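PDB 1UZB: 1-pyrroline-5-carboxylate dehydrogenase from Thermus thermophilus, which probably catalyses the NAD-dependent oxidation of glutamate gamma-semialdehyde, the open form of 1-pyrroline-5-carboxylate, to glutamate in proline breakdown. Local coordinates for residues R112-E123 with D211-I222; K321-I329 with V437-T446. One frame throughout, in Å; residues are numbered along the deposited sequence.

Contact 1 of 2, residues R112-E123 with D211-I222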
loop_
_atom_site.group_PDB
_atom_site.type_symbol
_atom_site.label_atom_id
_atom_site.label_comp_id
_atom_site.label_asym_id
_atom_site.label_seq_id
_atom_site.Cartn_x
_atom_site.Cartn_y
_atom_site.Cartn_z
ATOM N N ARG A 112 -13.159 -25.067 -26.247
ATOM C CA ARG A 112 -13.749 -26.402 -26.370
ATOM C C ARG A 112 -14.876 -26.595 -25.357
ATOM O O ARG A 112 -15.272 -27.724 -25.055
ATOM C CB ARG A 112 -12.683 -27.484 -26.154
ATOM C CG ARG A 112 -11.635 -27.549 -27.254
ATOM C CD ARG A 112 -10.651 -28.690 -27.031
ATOM N NE ARG A 112 -11.301 -29.999 -27.051
ATOM C CZ ARG A 112 -10.650 -31.158 -26.981
ATOM N NH1 ARG A 112 -11.318 -32.303 -27.004
ATOM N NH2 ARG A 112 -9.328 -31.170 -26.890
ATOM N N LYS A 113 -15.400 -25.483 -24.856
ATOM C CA LYS A 113 -16.454 -25.498 -23.849
ATOM C C LYS A 113 -17.680 -26.350 -24.179
ATOM O O LYS A 113 -18.062 -27.218 -23.389
ATOM C CB LYS A 113 -16.882 -24.058 -23.543
ATOM C CG LYS A 113 -17.885 -23.912 -22.411
ATOM C CD LYS A 113 -17.776 -22.542 -21.748
ATOM C CE LYS A 113 -17.904 -21.401 -22.743
ATOM N NZ LYS A 113 -17.923 -20.088 -22.045
ATOM N N ARG A 114 -18.298 -26.118 -25.335
ATOM C CA ARG A 114 -19.489 -26.876 -25.705
ATOM C C ARG A 114 -19.222 -28.380 -25.802
ATOM O O ARG A 114 -20.048 -29.196 -25.381
ATOM C CB ARG A 114 -20.056 -26.352 -27.028
ATOM C CG ARG A 114 -20.605 -24.921 -26.970
ATOM C CD ARG A 114 -21.904 -24.826 -26.164
ATOM N NE ARG A 114 -21.701 -24.376 -24.786
ATOM C CZ ARG A 114 -21.443 -23.120 -24.434
ATOM N NH1 ARG A 114 -21.352 -22.171 -25.357
ATOM N NH2 ARG A 114 -21.285 -22.806 -23.154
ATOM N N GLU A 115 -18.068 -28.742 -26.352
ATOM C CA GLU A 115 -17.693 -30.147 -26.481
ATOM C C GLU A 115 -17.571 -30.800 -25.103
ATOM O O GLU A 115 -18.066 -31.905 -24.882
ATOM C CB GLU A 115 -16.355 -30.271 -27.211
ATOM C CG GLU A 115 -15.948 -31.702 -27.514
ATOM C CD GLU A 115 -14.474 -31.832 -27.844
ATOM O OE1 GLU A 115 -13.878 -30.848 -28.331
ATOM O OE2 GLU A 115 -13.911 -32.925 -27.620
ATOM N N LEU A 116 -16.896 -30.118 -24.181
ATOM C CA LEU A 116 -16.721 -30.652 -22.835
ATOM C C LEU A 116 -18.061 -30.771 -22.108
ATOM O O LEU A 116 -18.311 -31.758 -21.421
ATOM C CB LEU A 116 -15.748 -29.774 -22.041
ATOM C CG LEU A 116 -14.294 -29.844 -22.526
ATOM C CD1 LEU A 116 -13.463 -28.798 -21.806
ATOM C CD2 LEU A 116 -13.733 -31.241 -22.287
ATOM N N GLU A 117 -18.924 -29.773 -22.274
ATOM C CA GLU A 117 -20.239 -29.802 -21.644
ATOM C C GLU A 117 -21.044 -30.987 -22.176
ATOM O O GLU A 117 -21.652 -31.729 -21.406
ATOM C CB GLU A 117 -20.998 -28.502 -21.924
ATOM C CG GLU A 117 -20.342 -27.250 -21.352
ATOM C CD GLU A 117 -21.019 -25.977 -21.817
ATOM O OE1 GLU A 117 -21.865 -26.057 -22.730
ATOM O OE2 GLU A 117 -20.699 -24.895 -21.276
ATOM N N ALA A 118 -21.032 -31.166 -23.497
ATOM C CA ALA A 118 -21.760 -32.260 -24.129
ATOM C C ALA A 118 -21.239 -33.611 -23.656
ATOM O O ALA A 118 -22.006 -34.566 -23.507
ATOM C CB ALA A 118 -21.641 -32.156 -25.644
ATOM N N THR A 119 -19.935 -33.695 -23.418
ATOM C CA THR A 119 -19.343 -34.943 -22.961
ATOM C C THR A 119 -19.837 -35.246 -21.546
ATOM O O THR A 119 -20.077 -36.401 -21.202
ATOM C CB THR A 119 -17.802 -34.885 -22.997
ATOM O OG1 THR A 119 -17.374 -34.549 -24.323
ATOM C CG2 THR A 119 -17.208 -36.236 -22.625
ATOM N N LEU A 120 -20.004 -34.208 -20.731
ATOM C CA LEU A 120 -20.511 -34.385 -19.370
ATOM C C LEU A 120 -21.963 -34.853 -19.402
ATOM O O LEU A 120 -22.378 -35.692 -18.602
ATOM C CB LEU A 120 -20.429 -33.069 -18.590
ATOM C CG LEU A 120 -19.039 -32.636 -18.124
ATOM C CD1 LEU A 120 -19.127 -31.239 -17.534
ATOM C CD2 LEU A 120 -18.504 -33.620 -17.092
ATOM N N VAL A 121 -22.740 -34.285 -20.319
ATOM C CA VAL A 121 -24.140 -34.656 -20.463
ATOM C C VAL A 121 -24.254 -36.160 -20.702
ATOM O O VAL A 121 -25.004 -36.856 -20.015
ATOM C CB VAL A 121 -24.790 -33.899 -21.650
ATOM C CG1 VAL A 121 -26.169 -34.469 -21.947
ATOM C CG2 VAL A 121 -24.892 -32.412 -21.325
ATOM N N TYR A 122 -23.493 -36.659 -21.672
ATOM C CA TYR A 122 -23.530 -38.076 -22.013
ATOM C C TYR A 122 -22.805 -39.027 -21.072
ATOM O O TYR A 122 -23.303 -40.126 -20.821
ATOM C CB TYR A 122 -23.004 -38.288 -23.438
ATOM C CG TYR A 122 -23.951 -37.799 -24.507
ATOM C CD1 TYR A 122 -23.578 -36.787 -25.391
ATOM C CD2 TYR A 122 -25.234 -38.336 -24.622
ATOM C CE1 TYR A 122 -24.461 -36.322 -26.362
ATOM C CE2 TYR A 122 -26.123 -37.878 -25.587
ATOM C CZ TYR A 122 -25.728 -36.872 -26.452
ATOM O OH TYR A 122 -26.608 -36.417 -27.406
ATOM N N GLU A 123 -21.651 -38.626 -20.541
ATOM C CA GLU A 123 -20.902 -39.531 -19.672
ATOM C C GLU A 123 -21.353 -39.616 -18.216
ATOM O O GLU A 123 -21.305 -40.699 -17.622
ATOM C CB GLU A 123 -19.401 -39.222 -19.705
ATOM C CG GLU A 123 -18.582 -40.366 -19.105
ATOM C CD GLU A 123 -17.079 -40.172 -19.195
ATOM O OE1 GLU A 123 -16.358 -41.195 -19.147
ATOM O OE2 GLU A 123 -16.616 -39.013 -19.300
ATOM N N ASP A 211 -16.257 -43.662 -13.633
ATOM C CA ASP A 211 -17.426 -43.242 -14.401
ATOM C C ASP A 211 -17.211 -42.027 -15.294
ATOM O O ASP A 211 -18.080 -41.695 -16.103
ATOM C CB ASP A 211 -18.596 -42.950 -13.454
ATOM C CG ASP A 211 -19.122 -44.196 -12.770
ATOM O OD1 ASP A 211 -19.607 -45.101 -13.480
ATOM O OD2 ASP A 211 -19.055 -44.268 -11.524
ATOM N N ALA A 212 -16.060 -41.374 -15.164
ATOM C CA ALA A 212 -15.783 -40.177 -15.946
ATOM C C ALA A 212 -14.407 -40.164 -16.603
ATOM O O ALA A 212 -13.782 -39.110 -16.732
ATOM C CB ALA A 212 -15.947 -38.946 -15.053
ATOM N N VAL A 213 -13.944 -41.328 -17.043
ATOM C CA VAL A 213 -12.632 -41.423 -17.677
ATOM C C VAL A 213 -12.535 -40.737 -19.046
ATOM O O VAL A 213 -11.470 -40.247 -19.422
ATOM C CB VAL A 213 -12.194 -42.899 -17.838
ATOM C CG1 VAL A 213 -12.010 -43.533 -16.473
ATOM C CG2 VAL A 213 -13.226 -43.669 -18.652
ATOM N N VAL A 214 -13.634 -40.690 -19.794
ATOM C CA VAL A 214 -13.583 -40.064 -21.110
ATOM C C VAL A 214 -13.375 -38.558 -21.042
ATOM O O VAL A 214 -12.524 -38.012 -21.746
ATOM C CB VAL A 214 -14.858 -40.353 -21.935
ATOM C CG1 VAL A 214 -14.826 -39.568 -23.241
ATOM C CG2 VAL A 214 -14.952 -41.843 -22.232
ATOM N N VAL A 215 -14.143 -37.876 -20.203
ATOM C CA VAL A 215 -13.975 -36.434 -20.111
ATOM C C VAL A 215 -12.610 -36.085 -19.508
ATOM O O VAL A 215 -12.041 -35.035 -19.812
ATOM C CB VAL A 215 -15.117 -35.774 -19.305
ATOM C CG1 VAL A 215 -14.945 -36.034 -17.819
ATOM C CG2 VAL A 215 -15.157 -34.287 -19.613
ATOM N N GLY A 216 -12.083 -36.968 -18.664
ATOM C CA GLY A 216 -10.772 -36.735 -18.087
ATOM C C GLY A 216 -9.724 -36.787 -19.188
ATOM O O GLY A 216 -8.761 -36.016 -19.195
ATOM N N ALA A 217 -9.913 -37.706 -20.129
ATOM C CA ALA A 217 -8.991 -37.833 -21.247
ATOM C C ALA A 217 -9.035 -36.565 -22.098
ATOM O O ALA A 217 -8.002 -36.089 -22.561
ATOM C CB ALA A 217 -9.349 -39.048 -22.093
ATOM N N LYS A 218 -10.230 -36.013 -22.298
ATOM C CA LYS A 218 -10.363 -34.797 -23.092
ATOM C C LYS A 218 -9.673 -33.623 -22.409
ATOM O O LYS A 218 -9.136 -32.740 -23.079
ATOM C CB LYS A 218 -11.837 -34.483 -23.364
ATOM C CG LYS A 218 -12.496 -35.491 -24.290
ATOM C CD LYS A 218 -13.883 -35.043 -24.720
ATOM C CE LYS A 218 -14.488 -36.019 -25.717
ATOM N NZ LYS A 218 -15.752 -35.495 -26.294
ATOM N N VAL A 219 -9.681 -33.602 -21.079
ATOM C CA VAL A 219 -8.993 -32.534 -20.367
ATOM C C VAL A 219 -7.493 -32.706 -20.629
ATOM O O VAL A 219 -6.776 -31.725 -20.820
ATOM C CB VAL A 219 -9.295 -32.581 -18.848
ATOM C CG1 VAL A 219 -8.363 -31.637 -18.095
ATOM C CG2 VAL A 219 -10.752 -32.185 -18.604
ATOM N N PHE A 220 -7.015 -33.949 -20.665
ATOM C CA PHE A 220 -5.600 -34.165 -20.935
ATOM C C PHE A 220 -5.212 -33.807 -22.362
ATOM O O PHE A 220 -4.064 -33.447 -22.621
ATOM C CB PHE A 220 -5.166 -35.589 -20.582
ATOM C CG PHE A 220 -4.567 -35.686 -19.213
ATOM C CD1 PHE A 220 -5.378 -35.657 -18.084
ATOM C CD2 PHE A 220 -3.185 -35.689 -19.044
ATOM C CE1 PHE A 220 -4.828 -35.620 -16.809
ATOM C CE2 PHE A 220 -2.621 -35.652 -17.771
ATOM C CZ PHE A 220 -3.444 -35.616 -16.649
ATOM N N GLU A 221 -6.160 -33.890 -23.291
ATOM C CA GLU A 221 -5.867 -33.493 -24.663
ATOM C C GLU A 221 -5.529 -32.004 -24.607
ATOM O O GLU A 221 -4.640 -31.529 -25.309
ATOM C CB GLU A 221 -7.078 -33.695 -25.574
ATOM C CG GLU A 221 -7.349 -35.133 -25.975
ATOM C CD GLU A 221 -8.497 -35.236 -26.957
ATOM O OE1 GLU A 221 -9.607 -34.782 -26.616
ATOM O OE2 GLU A 221 -8.293 -35.768 -28.067
ATOM N N ILE A 222 -6.250 -31.270 -23.762
ATOM C CA ILE A 222 -6.011 -29.842 -23.606
ATOM C C ILE A 222 -4.638 -29.595 -22.975
ATOM O O ILE A 222 -3.885 -28.732 -23.434
ATOM C CB ILE A 222 -7.120 -29.189 -22.750
ATOM C CG1 ILE A 222 -8.441 -29.214 -23.527
ATOM C CG2 ILE A 222 -6.741 -27.756 -22.399
ATOM C CD1 ILE A 222 -9.656 -28.811 -22.707
HETATM O O HOH W 1 -11.708 -34.837 -28.150
HETATM O O HOH W 2 -15.173 -34.758 -28.817
#
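Lys218 NZ, at one edge of the interface between helices 113-123 and 213-222, is gripped by several groups. Its extended chain meets Thr119 tip to tip and donates a hydrogen bond to Thr119 OG1 at 2.7 Å, while Glu115 OE2, 3.4 Å from Lys218 NZ, adds only a weak bond within a salt bridge. A water joins the same two charged groups, and Glu33 supplies a further carboxylate. Thr119 OG1 passes the chain of bonds on, donating to Glu115 O, the carbonyl that also takes Thr119 N from the opposite face. Arg112, bent at its third torsion (chi3 62°), lies side-on against Glu115, with NE serving one oxygen and NH1 the other. Arg112 NH1 also reaches across to Glu221 OE1 at 3.0 Å, almost straight at 170°; the acceptor lies in the guanidinium plane, but the bond arrives from above the carboxylate, whose other oxygen pairs with Arg36. Helices 113-123 and 213-222 run nearly antiparallel, their axes 9.7 Å apart at closest approach, and the side chain of Val215 sits as a knob in the hole formed by Leu116, Thr119, Leu120 and Glu123. Helix 213-226 is the crossover helix of a beta-alpha-beta unit, joining parallel strands 203-207 and 233-235 of the Rossmann-type domain. Deeper between the helices than the salt bridges, Leu116 CD1 and Ile222 CD1 meet tip to tip at 3.9 Å. At the other end Glu123 reaches over the start of helix 213-226: OE1 takes Val214 N at 2.8 Å and OE2 takes Val215 N at 2.9 Å, each through its syn lone pair, and Ser55 OG binds Glu123 OE1 as well.

Contact 2 of 2, residues K321-I329 with V437-T446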
loop_
_atom_site.group_PDB
_atom_site.type_symbol
_atom_site.label_atom_id
_atom_site.label_comp_id
_atom_site.label_asym_id
_atom_site.label_seq_id
_atom_site.Cartn_x
_atom_site.Cartn_y
_atom_site.Cartn_z
ATOM N N LYS A 321 -24.080 -34.132 -5.159
ATOM C CA LYS A 321 -23.097 -33.100 -4.849
ATOM C C LYS A 321 -22.770 -33.150 -3.368
ATOM O O LYS A 321 -23.646 -33.384 -2.531
ATOM C CB LYS A 321 -23.648 -31.711 -5.179
ATOM C CG LYS A 321 -24.068 -31.522 -6.621
ATOM C CD LYS A 321 -24.488 -30.087 -6.878
ATOM C CE LYS A 321 -24.938 -29.913 -8.314
ATOM N NZ LYS A 321 -25.329 -28.504 -8.585
ATOM N N CYS A 322 -21.504 -32.926 -3.043
ATOM C CA CYS A 322 -21.080 -32.921 -1.652
ATOM C C CYS A 322 -21.703 -31.732 -0.932
ATOM O O CYS A 322 -21.790 -31.718 0.293
ATOM C CB CYS A 322 -19.559 -32.841 -1.570
ATOM S SG CYS A 322 -18.745 -34.234 -2.353
ATOM N N SER A 323 -22.146 -30.749 -1.713
ATOM C CA SER A 323 -22.765 -29.530 -1.195
ATOM C C SER A 323 -24.294 -29.564 -1.225
ATOM O O SER A 323 -24.941 -28.618 -0.778
ATOM C CB SER A 323 -22.300 -28.334 -2.028
ATOM O OG SER A 323 -22.735 -28.476 -3.375
ATOM N N ALA A 324 -24.869 -30.637 -1.760
ATOM C CA ALA A 324 -26.320 -30.750 -1.880
ATOM C C ALA A 324 -27.093 -30.679 -0.571
ATOM O O ALA A 324 -26.666 -31.214 0.455
ATOM C CB ALA A 324 -26.678 -32.047 -2.605
ATOM N N ALA A 325 -28.241 -30.015 -0.609
ATOM C CA ALA A 325 -29.087 -29.946 0.571
ATOM C C ALA A 325 -29.793 -31.294 0.695
ATOM O O ALA A 325 -30.663 -31.618 -0.112
ATOM C CB ALA A 325 -30.115 -28.832 0.428
ATOM N N SER A 326 -29.396 -32.086 1.688
ATOM C CA SER A 326 -30.024 -33.383 1.919
ATOM C C SER A 326 -30.884 -33.320 3.178
ATOM O O SER A 326 -31.599 -34.270 3.504
ATOM C CB SER A 326 -28.971 -34.491 2.046
ATOM O OG SER A 326 -28.034 -34.216 3.069
ATOM N N ARG A 327 -30.804 -32.201 3.893
ATOM C CA ARG A 327 -31.602 -31.998 5.093
ATOM C C ARG A 327 -32.282 -30.638 5.007
ATOM O O ARG A 327 -31.660 -29.650 4.606
ATOM C CB ARG A 327 -30.736 -32.045 6.360
ATOM C CG ARG A 327 -30.060 -33.382 6.628
ATOM C CD ARG A 327 -29.344 -33.359 7.974
ATOM N NE ARG A 327 -28.276 -32.363 7.996
ATOM C CZ ARG A 327 -27.824 -31.770 9.097
ATOM N NH1 ARG A 327 -26.846 -30.876 9.007
ATOM N NH2 ARG A 327 -28.352 -32.057 10.283
ATOM N N LEU A 328 -33.564 -30.600 5.355
ATOM C CA LEU A 328 -34.333 -29.359 5.374
ATOM C C LEU A 328 -34.852 -29.256 6.802
ATOM O O LEU A 328 -35.687 -30.054 7.222
ATOM C CB LEU A 328 -35.500 -29.413 4.383
ATOM C CG LEU A 328 -36.406 -28.178 4.402
ATOM C CD1 LEU A 328 -35.598 -26.924 4.077
ATOM C CD2 LEU A 328 -37.528 -28.360 3.402
ATOM N N ILE A 329 -34.318 -28.298 7.553
ATOM C CA ILE A 329 -34.694 -28.101 8.951
ATOM C C ILE A 329 -35.650 -26.925 9.039
ATOM O O ILE A 329 -35.275 -25.782 8.780
ATOM C CB ILE A 329 -33.439 -27.835 9.810
ATOM C CG1 ILE A 329 -32.460 -29.005 9.666
ATOM C CG2 ILE A 329 -33.825 -27.657 11.270
ATOM C CD1 ILE A 329 -31.091 -28.733 10.255
ATOM N N VAL A 437 -29.635 -29.121 15.627
ATOM C CA VAL A 437 -29.832 -30.231 14.701
ATOM C C VAL A 437 -28.896 -30.093 13.501
ATOM O O VAL A 437 -28.320 -31.076 13.036
ATOM C CB VAL A 437 -31.302 -30.291 14.219
ATOM C CG1 VAL A 437 -31.454 -31.294 13.084
ATOM C CG2 VAL A 437 -32.206 -30.681 15.379
ATOM N N ALA A 438 -28.730 -28.868 13.016
ATOM C CA ALA A 438 -27.860 -28.625 11.873
ATOM C C ALA A 438 -26.429 -29.071 12.168
ATOM O O ALA A 438 -25.787 -29.712 11.334
ATOM C CB ALA A 438 -27.883 -27.149 11.505
ATOM N N ASN A 439 -25.940 -28.744 13.360
ATOM C CA ASN A 439 -24.579 -29.095 13.747
ATOM C C ASN A 439 -24.372 -30.541 14.162
ATOM O O ASN A 439 -23.245 -31.039 14.132
ATOM C CB ASN A 439 -24.098 -28.196 14.891
ATOM C CG ASN A 439 -23.811 -26.784 14.437
ATOM O OD1 ASN A 439 -23.241 -26.573 13.367
ATOM N ND2 ASN A 439 -24.190 -25.810 15.251
ATOM N N ASP A 440 -25.451 -31.221 14.539
ATOM C CA ASP A 440 -25.333 -32.591 15.005
ATOM C C ASP A 440 -25.236 -33.683 13.946
ATOM O O ASP A 440 -26.144 -34.500 13.788
ATOM C CB ASP A 440 -26.464 -32.910 15.990
ATOM C CG ASP A 440 -26.264 -34.242 16.699
ATOM O OD1 ASP A 440 -25.099 -34.666 16.862
ATOM O OD2 ASP A 440 -27.269 -34.858 17.109
ATOM N N THR A 441 -24.128 -33.666 13.209
ATOM C CA THR A 441 -23.810 -34.689 12.213
ATOM C C THR A 441 -22.288 -34.744 12.240
ATOM O O THR A 441 -21.641 -33.860 12.798
ATOM C CB THR A 441 -24.251 -34.351 10.755
ATOM O OG1 THR A 441 -23.308 -33.455 10.152
ATOM C CG2 THR A 441 -25.638 -33.748 10.730
ATOM N N PRO A 442 -21.693 -35.789 11.654
ATOM C CA PRO A 442 -20.228 -35.887 11.654
ATOM C C PRO A 442 -19.572 -34.968 10.624
ATOM O O PRO A 442 -18.347 -34.836 10.595
ATOM C CB PRO A 442 -19.977 -37.356 11.310
ATOM C CG PRO A 442 -21.263 -38.050 11.689
ATOM C CD PRO A 442 -22.303 -37.063 11.246
ATOM N N TYR A 443 -20.393 -34.329 9.795
ATOM C CA TYR A 443 -19.906 -33.467 8.721
ATOM C C TYR A 443 -19.968 -31.969 8.996
ATOM O O TYR A 443 -20.428 -31.535 10.045
ATOM C CB TYR A 443 -20.694 -33.757 7.446
ATOM C CG TYR A 443 -20.521 -35.157 6.902
ATOM C CD1 TYR A 443 -21.505 -36.135 7.084
ATOM C CD2 TYR A 443 -19.395 -35.490 6.150
ATOM C CE1 TYR A 443 -21.370 -37.406 6.520
ATOM C CE2 TYR A 443 -19.252 -36.751 5.583
ATOM C CZ TYR A 443 -20.241 -37.702 5.769
ATOM O OH TYR A 443 -20.099 -38.936 5.172
ATOM N N GLY A 444 -19.506 -31.183 8.027
ATOM C CA GLY A 444 -19.524 -29.737 8.169
ATOM C C GLY A 444 -19.074 -29.039 6.895
ATOM O O GLY A 444 -18.179 -28.192 6.923
ATOM N N LEU A 445 -19.700 -29.377 5.772
ATOM C CA LEU A 445 -19.308 -28.784 4.499
ATOM C C LEU A 445 -20.125 -27.549 4.121
ATOM O O LEU A 445 -19.611 -26.433 4.181
ATOM C CB LEU A 445 -19.368 -29.839 3.389
ATOM C CG LEU A 445 -18.787 -29.428 2.030
ATOM C CD1 LEU A 445 -17.400 -28.820 2.206
ATOM C CD2 LEU A 445 -18.722 -30.644 1.119
ATOM N N THR A 446 -21.378 -27.732 3.715
ATOM C CA THR A 446 -22.203 -26.577 3.372
ATOM C C THR A 446 -23.454 -26.528 4.224
ATOM O O THR A 446 -23.851 -27.517 4.842
ATOM C CB THR A 446 -22.661 -26.575 1.896
ATOM O OG1 THR A 446 -23.517 -27.698 1.661
ATOM C CG2 THR A 446 -21.470 -26.633 0.958
#
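Arg327 presents the edge of its guanidinium to the last turn of helix 431-439, while its two faces are taken by aliphatic groups. Arg327 NH1 points at Ala438 O, 2.8 Å away and nearly straight at 176°, in the carbonyl plane and on a lone pair; Arg327 NH2 meets Val437 O at 2.9 Å from well above that carbonyl's plane. The methyl Thr441 CG2 lies over one face, 3.2 Å from Arg327 NH2, and Ile329 CD1 over the other, offset toward the rim. With chi1 at 80°, Thr441 OG1 accepts from Tyr443 N in an ST turn, which leaves the methyl CG2 facing the arginine. Ile329 CD1 also packs against Ala438 CB at 3.8 Å. Farther along, Leu445 CD2 rests 3.4 Å from Cys322 O, and Asn293 ties the two segments together, bonding Cys322 O, Ala324 O and Thr446 N. A methionine in place of Arg327 would probably leave Val437 O and Ala438 O without these donors and loosen the strand's hold on the helix end. In this alpha/beta catalytic domain, a buried positive charge thus faces carbonyls at a helix C-terminus, where the helix dipole is likely to favour it.

Overall arrangement
Contact 1 lies in the Rossmann-type, nucleotide-binding part of the chain and contact 2 in the catalytic domain, on opposite sides of the chain's centre. Their centres are 30 Å apart and their nearest atoms about 11 Å, so neither touches the other, and contact 1 closes along the sequence before contact 2 opens. Helix 128-149 nevertheless spans the gap: Val135 packs on Leu116 and Leu120 of contact 1, whereas Glu130 forms a salt bridge with Lys321 of contact 2. The turn at Cys322 matches in sequence the site of the nucleophilic cysteine in aldehyde dehydrogenases, consistent with contact 2 bordering the active site; contact 1 touches, through Leu120 and Ala212, the Pro186 loop, which probably lies near that region, as in relatives.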